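Local atomic coordinates of endoglucanase (Clostridium thermocellum, PDB entry 2YIK), a protein that probably hydrolyses internal beta-1,4 linkages of cellulose, as a family 9 glycoside hydrolase with zinc and calcium bound to its catalytic domain. Residues Y160-D163 with Y164-R167. Numbering follows the deposited sequence.
Sequences YFND and YFMR
F161 and F165 meet one turn apart near the C-terminal end of helix 151-167. Their side chains touch lightly, CB of F161 lying 4.3 Å from CE2 of F165, but the F161 carbonyl oxygen does more: it sits over the centre of one face of the F165 ring, 3.4 Å above its plane. The same oxygen accepts the backbone N-H of F165, with the donor in the carbonyl plane. Both phenylalanines are buried, reaching E127 and A131 of helix 124-140, and F165 also packs on T222 and S225 of helix 216-233.

Next along the helix, M166 N donates to N162 O at 3.0 Å with a nearly straight N-H...O angle of 167°. The M166 chain bends at its third torsion (chi3 -86°), which brings CE back to 3.4 Å from that same N162 oxygen and 3.6 Å from D163 OD1. Y240 of helix 238-257 lies against M166, and its hydroxyl is hydrogen-bonded to D163 OD1.

The D163–R167 side is looser and partly exposed. R167 N donates to D163 O, while the arginine chain, bent at chi3 (-58°), folds back so that its guanidinium lies flat over this oxygen, 3.5 Å from the group's plane. The opposite charges stay apart, with D163 OD2 5.2 Å from R167 NH1, so no salt bridge forms. Instead, NH2 donates to S111 O and to a water at its edge; the water donates to Y160 O at 2.7 Å and rests over the Y160 ring. Y164 N splits weakly between Y160 O and F161 O, and the water's bond to Y160 O is shorter than the weak backbone one. S111 O and a bound water, rather than the D163 carboxylate, are thus the partners of NH2, and NE too is hydrogen-bonded outside the two segments.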
loop_
_atom_site.group_PDB
_atom_site.type_symbol
_atom_site.label_atom_id
_atom_site.label_comp_id
_atom_site.label_asym_id
_atom_site.label_seq_id
_atom_site.Cartn_x
_atom_site.Cartn_y
_atom_site.Cartn_z
ATOM N N TYR A 160 -2.526 -11.213 5.731
ATOM C CA TYR A 160 -1.158 -11.191 6.220
ATOM C C TYR A 160 -0.726 -9.772 6.594
ATOM O O TYR A 160 0.001 -9.588 7.573
ATOM C CB TYR A 160 -0.198 -11.784 5.183
ATOM C CG TYR A 160 1.005 -12.474 5.807
ATOM C CD1 TYR A 160 0.862 -13.691 6.479
ATOM C CD2 TYR A 160 2.278 -11.907 5.733
ATOM C CE1 TYR A 160 1.953 -14.328 7.064
ATOM C CE2 TYR A 160 3.379 -12.535 6.311
ATOM C CZ TYR A 160 3.210 -13.745 6.978
ATOM O OH TYR A 160 4.288 -14.367 7.569
ATOM N N PHE A 161 -1.163 -8.776 5.821
ATOM C CA PHE A 161 -0.831 -7.370 6.111
ATOM C C PHE A 161 -1.503 -6.933 7.409
ATOM O O PHE A 161 -0.855 -6.499 8.354
ATOM C CB PHE A 161 -1.352 -6.415 5.025
ATOM C CG PHE A 161 -0.367 -6.100 3.934
ATOM C CD1 PHE A 161 0.791 -5.365 4.195
ATOM C CD2 PHE A 161 -0.632 -6.485 2.627
ATOM C CE1 PHE A 161 1.662 -5.019 3.157
ATOM C CE2 PHE A 161 0.225 -6.147 1.590
ATOM C CZ PHE A 161 1.378 -5.411 1.852
ATOM N N ASN A 162 -2.826 -7.044 7.426
ATOM C CA ASN A 162 -3.613 -6.615 8.566
ATOM C C ASN A 162 -3.461 -7.413 9.866
ATOM O O ASN A 162 -3.640 -6.853 10.947
ATOM C CB ASN A 162 -5.083 -6.514 8.150
ATOM C CG ASN A 162 -5.308 -5.439 7.092
ATOM O OD1 ASN A 162 -5.476 -5.732 5.901
ATOM N ND2 ASN A 162 -5.297 -4.182 7.524
ATOM N N ASP A 163 -3.142 -8.700 9.782
ATOM C CA ASP A 163 -2.957 -9.464 11.013
ATOM C C ASP A 163 -1.668 -8.973 11.664
ATOM O O ASP A 163 -1.527 -8.987 12.886
ATOM C CB ASP A 163 -2.875 -10.971 10.734
ATOM C CG ASP A 163 -4.200 -11.546 10.261
ATOM O OD1 ASP A 163 -5.245 -10.930 10.536
ATOM O OD2 ASP A 163 -4.202 -12.622 9.626
ATOM N N TYR A 164 -0.732 -8.528 10.824
ATOM C CA TYR A 164 0.541 -8.000 11.292
ATOM C C TYR A 164 0.267 -6.688 12.034
ATOM O O TYR A 164 0.769 -6.481 13.137
ATOM C CB TYR A 164 1.478 -7.773 10.096
ATOM C CG TYR A 164 2.697 -6.908 10.355
ATOM C CD1 TYR A 164 3.645 -7.255 11.318
ATOM C CD2 TYR A 164 2.927 -5.765 9.588
ATOM C CE1 TYR A 164 4.799 -6.484 11.504
ATOM C CE2 TYR A 164 4.065 -4.988 9.762
ATOM C CZ TYR A 164 5.001 -5.349 10.721
ATOM O OH TYR A 164 6.134 -4.575 10.888
ATOM N N PHE A 165 -0.544 -5.818 11.436
ATOM C CA PHE A 165 -0.883 -4.544 12.064
ATOM C C PHE A 165 -1.546 -4.798 13.425
ATOM O O PHE A 165 -1.182 -4.193 14.432
ATOM C CB PHE A 165 -1.843 -3.729 11.180
ATOM C CG PHE A 165 -1.290 -3.370 9.818
ATOM C CD1 PHE A 165 0.061 -3.084 9.641
ATOM C CD2 PHE A 165 -2.141 -3.284 8.716
ATOM C CE1 PHE A 165 0.558 -2.715 8.386
ATOM C CE2 PHE A 165 -1.657 -2.918 7.459
ATOM C CZ PHE A 165 -0.304 -2.632 7.292
ATOM N N MET A 166 -2.517 -5.704 13.453
ATOM C CA MET A 166 -3.215 -6.006 14.697
ATOM C C MET A 166 -2.313 -6.549 15.801
ATOM O O MET A 166 -2.424 -6.116 16.949
ATOM C CB MET A 166 -4.402 -6.940 14.425
ATOM C CG MET A 166 -5.535 -6.210 13.686
ATOM S SD MET A 166 -7.077 -7.104 13.401
ATOM C CE MET A 166 -6.708 -7.966 11.863
ATOM N N ARG A 167 -1.422 -7.478 15.465
ATOM C CA ARG A 167 -0.491 -8.036 16.451
ATOM C C ARG A 167 0.427 -6.928 16.978
ATOM O O ARG A 167 0.875 -6.968 18.122
ATOM C CB ARG A 167 0.388 -9.131 15.826
ATOM C CG ARG A 167 -0.251 -10.504 15.695
ATOM C CD ARG A 167 0.807 -11.555 15.356
ATOM N NE ARG A 167 1.493 -11.223 14.120
ATOM C CZ ARG A 167 1.054 -11.542 12.907
ATOM N NH1 ARG A 167 -0.075 -12.219 12.762
ATOM N NH2 ARG A 167 1.737 -11.158 11.840
HETATM O O HOH W 1 1.300 -11.353 9.218
#